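Local coordinates for protein pyruvate kinase 1 (Trypanosoma brucei brucei, PDB 4KCT) that transfers the phosphoryl group of phosphoenolpyruvate to ADP, giving pyruvate and ATP in glycolysis, and also has an intrinsic oxaloacetate decarboxylase activity, at residues N22-T27 and Y346-C351; M46-M51 and L432-S437. All coordinates share one frame; numbering follows the deposited sequence.

Interaction 1. Residues N22-T27 and Y346-C351; sequences NRIVCT and YMARIC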
ATOM      1  N   ASN A  22     -12.108  24.980   5.477  1.00 13.44           N
ATOM      2  CA  ASN A  22     -12.790  25.275   4.205  1.00 14.03           C
ATOM      3  C   ASN A  22     -13.426  26.659   4.182  1.00 14.94           C
ATOM      4  O   ASN A  22     -13.606  27.301   5.232  1.00 14.42           O
ATOM      5  CB  ASN A  22     -13.854  24.191   3.879  1.00 14.00           C
ATOM      6  CG  ASN A  22     -13.250  22.825   3.735  1.00 16.48           C
ATOM      7  OD1 ASN A  22     -13.172  22.062   4.718  1.00 16.70           O
ATOM      8  ND2 ASN A  22     -12.670  22.552   2.559  1.00 16.13           N
ATOM      9  N   ARG A  23     -13.715  27.148   2.976  1.00 14.40           N
ATOM     10  CA  ARG A  23     -14.096  28.552   2.801  1.00 16.02           C
ATOM     11  C   ARG A  23     -15.478  28.636   2.153  1.00 15.18           C
ATOM     12  O   ARG A  23     -15.841  27.778   1.356  1.00 17.02           O
ATOM     13  CB  ARG A  23     -13.052  29.294   1.941  1.00 15.68           C
ATOM     14  CG  ARG A  23     -11.651  29.331   2.596  1.00 14.63           C
ATOM     15  CD  ARG A  23     -11.678  30.196   3.851  1.00 14.93           C
ATOM     16  NE  ARG A  23     -10.398  30.137   4.580  1.00 16.39           N
ATOM     17  CZ  ARG A  23     -10.232  29.544   5.772  1.00 17.87           C
ATOM     18  NH1 ARG A  23     -11.226  28.840   6.324  1.00 15.91           N
ATOM     19  NH2 ARG A  23      -9.039  29.558   6.355  1.00 16.68           N
ATOM     20  N   ILE A  24     -16.218  29.703   2.485  1.00 14.44           N
ATOM     21  CA  ILE A  24     -17.619  29.850   2.078  1.00 15.07           C
ATOM     22  C   ILE A  24     -17.793  31.100   1.180  1.00 15.74           C
ATOM     23  O   ILE A  24     -17.378  32.208   1.542  1.00 15.77           O
ATOM     24  CB  ILE A  24     -18.543  29.947   3.316  1.00 16.18           C
ATOM     25  CG1 ILE A  24     -18.424  28.657   4.141  1.00 15.15           C
ATOM     26  CG2 ILE A  24     -19.999  30.219   2.898  1.00 15.06           C
ATOM     27  CD1 ILE A  24     -19.051  28.763   5.536  1.00 17.07           C
ATOM     28  N   VAL A  25     -18.341  30.876  -0.011  1.00 14.42           N
ATOM     29  CA  VAL A  25     -18.652  31.937  -0.954  1.00 15.51           C
ATOM     30  C   VAL A  25     -20.171  32.200  -0.872  1.00 15.75           C
ATOM     31  O   VAL A  25     -20.955  31.270  -0.969  1.00 16.13           O
ATOM     32  CB  VAL A  25     -18.314  31.459  -2.391  1.00 15.10           C
ATOM     33  CG1 VAL A  25     -18.677  32.498  -3.421  1.00 15.30           C
ATOM     34  CG2 VAL A  25     -16.839  31.083  -2.496  1.00 18.30           C
ATOM     35  N   CYS A  26     -20.560  33.439  -0.602  1.00 16.43           N
ATOM     36  CA  CYS A  26     -21.987  33.815  -0.507  1.00 17.43           C
ATOM     37  C   CYS A  26     -22.349  34.778  -1.608  1.00 16.08           C
ATOM     38  O   CYS A  26     -21.676  35.796  -1.795  1.00 16.34           O
ATOM     39  CB  CYS A  26     -22.272  34.498   0.831  1.00 17.30           C
ATOM     40  SG  CYS A  26     -21.882  33.441   2.238  1.00 21.20           S
ATOM     41  N   THR A  27     -23.443  34.482  -2.298  1.00 17.33           N
ATOM     42  CA  THR A  27     -24.041  35.415  -3.248  1.00 17.13           C
ATOM     43  C   THR A  27     -24.833  36.512  -2.554  1.00 18.90           C
ATOM     44  O   THR A  27     -25.650  36.238  -1.664  1.00 18.92           O
ATOM     45  CB  THR A  27     -24.961  34.679  -4.229  1.00 17.02           C
ATOM     46  OG1 THR A  27     -24.252  33.566  -4.761  1.00 17.51           O
ATOM     47  CG2 THR A  27     -25.394  35.623  -5.396  1.00 18.05           C
ATOM     48  N   TYR A 346     -24.792  27.146   9.541  1.00 16.97           N
ATOM     49  CA  TYR A 346     -24.890  25.685   9.319  1.00 16.93           C
ATOM     50  C   TYR A 346     -23.779  25.218   8.406  1.00 15.09           C
ATOM     51  O   TYR A 346     -23.163  24.179   8.653  1.00 14.01           O
ATOM     52  CB  TYR A 346     -26.233  25.287   8.703  1.00 20.02           C
ATOM     53  CG  TYR A 346     -27.234  24.775   9.685  1.00 26.70           C
ATOM     54  CD1 TYR A 346     -27.094  23.521  10.256  1.00 29.66           C
ATOM     55  CD2 TYR A 346     -28.315  25.568  10.084  1.00 31.20           C
ATOM     56  CE1 TYR A 346     -28.009  23.056  11.182  1.00 33.96           C
ATOM     57  CE2 TYR A 346     -29.218  25.120  11.024  1.00 34.15           C
ATOM     58  CZ  TYR A 346     -29.089  23.846  11.532  1.00 33.69           C
ATOM     59  OH  TYR A 346     -29.981  23.402  12.471  1.00 41.13           O
ATOM     60  N   MET A 347     -23.585  25.938   7.298  1.00 14.80           N
ATOM     61  CA  MET A 347     -22.577  25.533   6.313  1.00 15.82           C
ATOM     62  C   MET A 347     -21.188  25.448   6.962  1.00 15.03           C
ATOM     63  O   MET A 347     -20.476  24.461   6.796  1.00 16.34           O
ATOM     64  CB  MET A 347     -22.518  26.520   5.143  1.00 16.25           C
ATOM     65  CG  MET A 347     -21.620  25.988   4.024  1.00 18.85           C
ATOM     66  SD  MET A 347     -21.897  26.870   2.452  1.00 21.64           S
ATOM     67  CE  MET A 347     -22.756  25.596   1.497  1.00 18.25           C
ATOM     68  N   ALA A 348     -20.859  26.440   7.784  1.00 14.80           N
ATOM     69  CA  ALA A 348     -19.612  26.414   8.576  1.00 14.77           C
ATOM     70  C   ALA A 348     -19.507  25.219   9.538  1.00 15.43           C
ATOM     71  O   ALA A 348     -18.454  24.590   9.623  1.00 14.66           O
ATOM     72  CB  ALA A 348     -19.428  27.733   9.334  1.00 15.37           C
ATOM     73  N   ARG A 349     -20.585  24.902  10.257  1.00 15.03           N
ATOM     74  CA  ARG A 349     -20.550  23.790  11.218  1.00 15.72           C
ATOM     75  C   ARG A 349     -20.409  22.448  10.497  1.00 15.92           C
ATOM     76  O   ARG A 349     -19.699  21.545  10.969  1.00 15.35           O
ATOM     77  CB  ARG A 349     -21.832  23.770  12.102  1.00 17.64           C
ATOM     78  CG  ARG A 349     -21.860  24.887  13.133  1.00 20.99           C
ATOM     79  CD  ARG A 349     -22.882  24.640  14.259  1.00 24.88           C
ATOM     80  NE  ARG A 349     -24.244  24.478  13.764  1.00 24.84           N
ATOM     81  CZ  ARG A 349     -25.105  25.476  13.519  1.00 31.08           C
ATOM     82  NH1 ARG A 349     -26.337  25.202  13.117  1.00 27.61           N
ATOM     83  NH2 ARG A 349     -24.737  26.742  13.641  1.00 30.97           N
ATOM     84  N   ILE A 350     -21.069  22.320   9.346  1.00 15.70           N
ATOM     85  CA  ILE A 350     -20.933  21.096   8.544  1.00 15.57           C
ATOM     86  C   ILE A 350     -19.492  20.955   8.008  1.00 15.42           C
ATOM     87  O   ILE A 350     -18.920  19.845   8.037  1.00 15.13           O
ATOM     88  CB  ILE A 350     -21.949  21.044   7.366  1.00 14.47           C
ATOM     89  CG1 ILE A 350     -23.409  21.093   7.863  1.00 15.48           C
ATOM     90  CG2 ILE A 350     -21.741  19.804   6.499  1.00 14.47           C
ATOM     91  CD1 ILE A 350     -24.363  21.585   6.747  1.00 15.06           C
ATOM     92  N   CYS A 351     -18.943  22.035   7.441  1.00 13.89           N
ATOM     93  CA  CYS A 351     -17.548  22.022   6.986  1.00 14.17           C
ATOM     94  C   CYS A 351     -16.621  21.538   8.083  1.00 15.02           C
ATOM     95  O   CYS A 351     -15.771  20.684   7.861  1.00 14.49           O
ATOM     96  CB  CYS A 351     -17.110  23.427   6.582  1.00 16.27           C
ATOM     97  SG  CYS A 351     -17.787  23.890   4.982  1.00 18.66           S
TER
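Ile-24, which buries the most surface here, meets the helix with both of its branches. An extended chi2 (167°) carries CD1 out to the helix backbone itself, 3.7 Å from Ala-348 N and 4.0 Å from Ala-348 CB. The shorter branch takes the other neighbour: Ile-24 CG2 touches Met-347 SD at 3.9 Å. The isoleucine and methionine side chains run alongside each other in opposite senses. Cys-351, one helical turn beyond Met-347, makes the second point of contact; its sulfur sits 4.1 Å from Asn-22 CB. The asparagine thus offers its methylene to the sulfur, while its ND2 makes a weak hydrogen bond to Asp-326 O, just ahead of strand 327-330. No hydrogen bond joins 22-27 to 346-351; the interface is apolar and largely buried. Met-347 also packs on Val-317 of helix 311-323 and on Val-328 and Leu-330, filling the layer between helices and sheet. Such packing is characteristic of a TIM barrel: the long helix 340-356, which comes after the eighth strand and a short helix, packs on the outside of the first strand, where the barrel closes.

Interaction 2. Residues M46-M51 and L432-S437; sequences MSVARM and LNVTRS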
ATOM      1  N   MET A  46     -18.799  34.110   5.957  1.00 19.14           N
ATOM      2  CA  MET A  46     -18.556  34.412   4.543  1.00 17.89           C
ATOM      3  C   MET A  46     -17.099  34.844   4.360  1.00 17.88           C
ATOM      4  O   MET A  46     -16.639  35.727   5.073  1.00 19.04           O
ATOM      5  CB  MET A  46     -19.444  35.550   4.065  1.00 18.70           C
ATOM      6  CG  MET A  46     -19.092  35.972   2.643  1.00 22.57           C
ATOM      7  SD  MET A  46     -20.119  37.316   1.941  1.00 23.64           S
ATOM      8  CE  MET A  46     -19.646  38.709   2.965  1.00 19.61           C
ATOM      9  N   SER A  47     -16.390  34.228   3.412  1.00 16.81           N
ATOM     10  CA  SER A  47     -15.037  34.680   3.023  1.00 16.92           C
ATOM     11  C   SER A  47     -15.011  35.445   1.707  1.00 16.14           C
ATOM     12  O   SER A  47     -14.074  36.199   1.453  1.00 18.58           O
ATOM     13  CB  SER A  47     -14.073  33.488   2.920  1.00 18.18           C
ATOM     14  OG  SER A  47     -13.791  32.989   4.220  1.00 22.09           O
ATOM     15  N   VAL A  48     -15.941  35.129   0.801  1.00 15.08           N
ATOM     16  CA  VAL A  48     -15.962  35.779  -0.542  1.00 15.34           C
ATOM     17  C   VAL A  48     -17.395  36.142  -0.861  1.00 16.15           C
ATOM     18  O   VAL A  48     -18.301  35.342  -0.612  1.00 15.22           O
ATOM     19  CB  VAL A  48     -15.478  34.837  -1.657  1.00 14.95           C
ATOM     20  CG1 VAL A  48     -15.680  35.487  -3.043  1.00 15.50           C
ATOM     21  CG2 VAL A  48     -14.000  34.422  -1.429  1.00 15.89           C
ATOM     22  N   ALA A  49     -17.607  37.385  -1.314  1.00 14.59           N
ATOM     23  CA  ALA A  49     -18.914  37.849  -1.735  1.00 15.16           C
ATOM     24  C   ALA A  49     -19.060  37.731  -3.256  1.00 16.07           C
ATOM     25  O   ALA A  49     -18.229  38.241  -4.016  1.00 19.35           O
ATOM     26  CB  ALA A  49     -19.134  39.299  -1.286  1.00 15.09           C
ATOM     27  N   ARG A  50     -20.041  36.961  -3.681  1.00 16.30           N
ATOM     28  CA  ARG A  50     -20.284  36.740  -5.107  1.00 16.52           C
ATOM     29  C   ARG A  50     -21.381  37.692  -5.610  1.00 16.16           C
ATOM     30  O   ARG A  50     -22.441  37.829  -4.983  1.00 15.71           O
ATOM     31  CB  ARG A  50     -20.698  35.309  -5.353  1.00 15.56           C
ATOM     32  CG  ARG A  50     -21.110  34.992  -6.804  1.00 18.32           C
ATOM     33  CD  ARG A  50     -21.637  33.555  -6.893  1.00 19.64           C
ATOM     34  NE  ARG A  50     -22.127  33.183  -8.227  1.00 22.24           N
ATOM     35  CZ  ARG A  50     -23.410  32.983  -8.510  1.00 24.08           C
ATOM     36  NH1 ARG A  50     -24.351  33.147  -7.559  1.00 19.04           N
ATOM     37  NH2 ARG A  50     -23.762  32.653  -9.743  1.00 23.03           N
ATOM     38  N   MET A  51     -21.052  38.452  -6.651  1.00 16.22           N
ATOM     39  CA  MET A  51     -22.031  39.242  -7.373  1.00 17.61           C
ATOM     40  C   MET A  51     -22.427  38.490  -8.640  1.00 18.33           C
ATOM     41  O   MET A  51     -21.582  38.210  -9.499  1.00 16.64           O
ATOM     42  CB  MET A  51     -21.437  40.603  -7.758  1.00 18.65           C
ATOM     43  CG  MET A  51     -20.815  41.378  -6.585  1.00 19.74           C
ATOM     44  SD  MET A  51     -20.084  42.925  -7.128  1.00 24.09           S
ATOM     45  CE  MET A  51     -18.731  42.364  -8.180  1.00 18.01           C
ATOM     46  N   LEU A 432      -6.711  34.968  -1.377  1.00 15.15           N
ATOM     47  CA  LEU A 432      -6.384  33.731  -0.690  1.00 17.17           C
ATOM     48  C   LEU A 432      -7.597  33.176   0.061  1.00 17.85           C
ATOM     49  O   LEU A 432      -7.576  32.049   0.543  1.00 15.94           O
ATOM     50  CB  LEU A 432      -5.175  33.935   0.237  1.00 16.15           C
ATOM     51  CG  LEU A 432      -3.811  33.899  -0.510  1.00 17.69           C
ATOM     52  CD1 LEU A 432      -2.693  34.279   0.454  1.00 15.57           C
ATOM     53  CD2 LEU A 432      -3.555  32.481  -1.069  1.00 15.01           C
ATOM     54  N   ASN A 433      -8.693  33.937   0.052  1.00 17.86           N
ATOM     55  CA  ASN A 433      -9.975  33.483   0.628  1.00 17.41           C
ATOM     56  C   ASN A 433     -10.594  32.285  -0.083  1.00 17.65           C
ATOM     57  O   ASN A 433     -11.517  31.641   0.471  1.00 18.08           O
ATOM     58  CB  ASN A 433     -11.019  34.628   0.635  1.00 18.15           C
ATOM     59  CG  ASN A 433     -10.864  35.567   1.823  1.00 22.31           C
ATOM     60  OD1 ASN A 433     -11.006  35.154   2.955  1.00 25.03           O
ATOM     61  ND2 ASN A 433     -10.754  36.859   1.545  1.00 21.16           N
ATOM     62  N   VAL A 434     -10.176  31.995  -1.319  1.00 15.66           N
ATOM     63  CA  VAL A 434     -10.649  30.741  -1.945  1.00 16.57           C
ATOM     64  C   VAL A 434      -9.748  29.523  -1.713  1.00 18.49           C
ATOM     65  O   VAL A 434      -9.971  28.475  -2.293  1.00 19.28           O
ATOM     66  CB  VAL A 434     -10.974  30.875  -3.439  1.00 16.88           C
ATOM     67  CG1 VAL A 434     -12.115  31.860  -3.647  1.00 18.50           C
ATOM     68  CG2 VAL A 434      -9.737  31.313  -4.223  1.00 18.40           C
ATOM     69  N   THR A 435      -8.766  29.648  -0.828  1.00 17.29           N
ATOM     70  CA  THR A 435      -7.787  28.588  -0.681  1.00 16.82           C
ATOM     71  C   THR A 435      -7.853  27.980   0.703  1.00 16.13           C
ATOM     72  O   THR A 435      -7.819  28.699   1.711  1.00 15.32           O
ATOM     73  CB  THR A 435      -6.373  29.107  -0.998  1.00 18.97           C
ATOM     74  OG1 THR A 435      -6.250  29.228  -2.426  1.00 21.08           O
ATOM     75  CG2 THR A 435      -5.330  28.137  -0.501  1.00 17.58           C
ATOM     76  N   ARG A 436      -8.027  26.653   0.755  1.00 14.83           N
ATOM     77  CA  ARG A 436      -8.277  25.968   2.020  1.00 15.15           C
ATOM     78  C   ARG A 436      -7.201  26.323   3.061  1.00 15.47           C
ATOM     79  O   ARG A 436      -5.994  26.253   2.754  1.00 14.83           O
ATOM     80  CB  ARG A 436      -8.305  24.449   1.779  1.00 15.52           C
ATOM     81  CG  ARG A 436      -8.654  23.608   3.020  1.00 15.86           C
ATOM     82  CD  ARG A 436      -8.600  22.114   2.656  1.00 15.07           C
ATOM     83  NE  ARG A 436      -8.883  21.257   3.808  1.00 16.55           N
ATOM     84  CZ  ARG A 436      -7.967  20.857   4.695  1.00 16.01           C
ATOM     85  NH1 ARG A 436      -8.342  20.106   5.722  1.00 14.31           N
ATOM     86  NH2 ARG A 436      -6.680  21.197   4.556  1.00 14.34           N
ATOM     87  N   SER A 437      -7.633  26.575   4.312  1.00 14.85           N
ATOM     88  CA  SER A 437      -6.715  26.691   5.506  1.00 15.61           C
ATOM     89  C   SER A 437      -6.042  28.044   5.716  1.00 15.30           C
ATOM     90  O   SER A 437      -5.503  28.295   6.781  1.00 15.79           O
ATOM     91  CB  SER A 437      -5.617  25.618   5.481  1.00 16.34           C
ATOM     92  OG  SER A 437      -6.179  24.351   5.265  1.00 19.24           O
TER
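Ser-47 and Asn-433 make the polar part of this contact without hydrogen-bonding to each other. The flat amide of Asn-433 lays one face on Ser-47 O, which sits over CG at 3.3 Å. Asn-433 ND2 is 3.4 Å from Ser-47 O, but its N-H bonds lie in the amide plane and the oxygen is above it, which rules out a bond. That nitrogen is instead held by two other carbonyls, His-78 O and Arg-430 O, which tie it to the loop before strand 80-84 and to the end of helix 426-431. Ser-47 CB lies on the same side of the amide, offset past its rim, 3.5 Å from Asn-433 OD1. Asn-433 O is buried by the contact and has no polar partner in the model.

The apolar part centres on one methyl of Val-48. With CG1 anti to the backbone N (chi1 173°), CG2 is left beside that nitrogen and does the touching, 3.6 Å from Asn-433 CB and 3.9 Å from Val-434 CG1. Thr-435 N bonds to Leu-432 O, closing a type I beta turn over 432-435 with Asn-433 and Val-434, the residues that touch the strand, at its corners. Strand 46-52 belongs to the TIM barrel and 432-437 to the alpha/beta domain, making this an interdomain contact of the pyruvate kinase fold, at the starting end of a barrel strand.

How the interactions relate
Interactions 1 and 2 involve neighbouring parallel strands of one barrel, 23-27 and 46-52, and their centres lie 10 Å apart. The strands are joined directly: Cys-26 O is 2.8 Å from Arg-50 N, a probable hydrogen bond, and Thr-27 OG1 is linked to the Arg-50 side chain. Interaction 1 is core, an apolar seam of aliphatic carbon and sulfur between a barrel strand and the helix outside it. Interaction 2 is only partly buried and mixes an amide and a carbonyl with valine methyls, as it joins two domains. Arg-23, pointing away from the helix of interaction 1, turns to the loop of interaction 2: its CG packs on Asn-433 O and its NH2 hydrogen-bonds to Val-438 O.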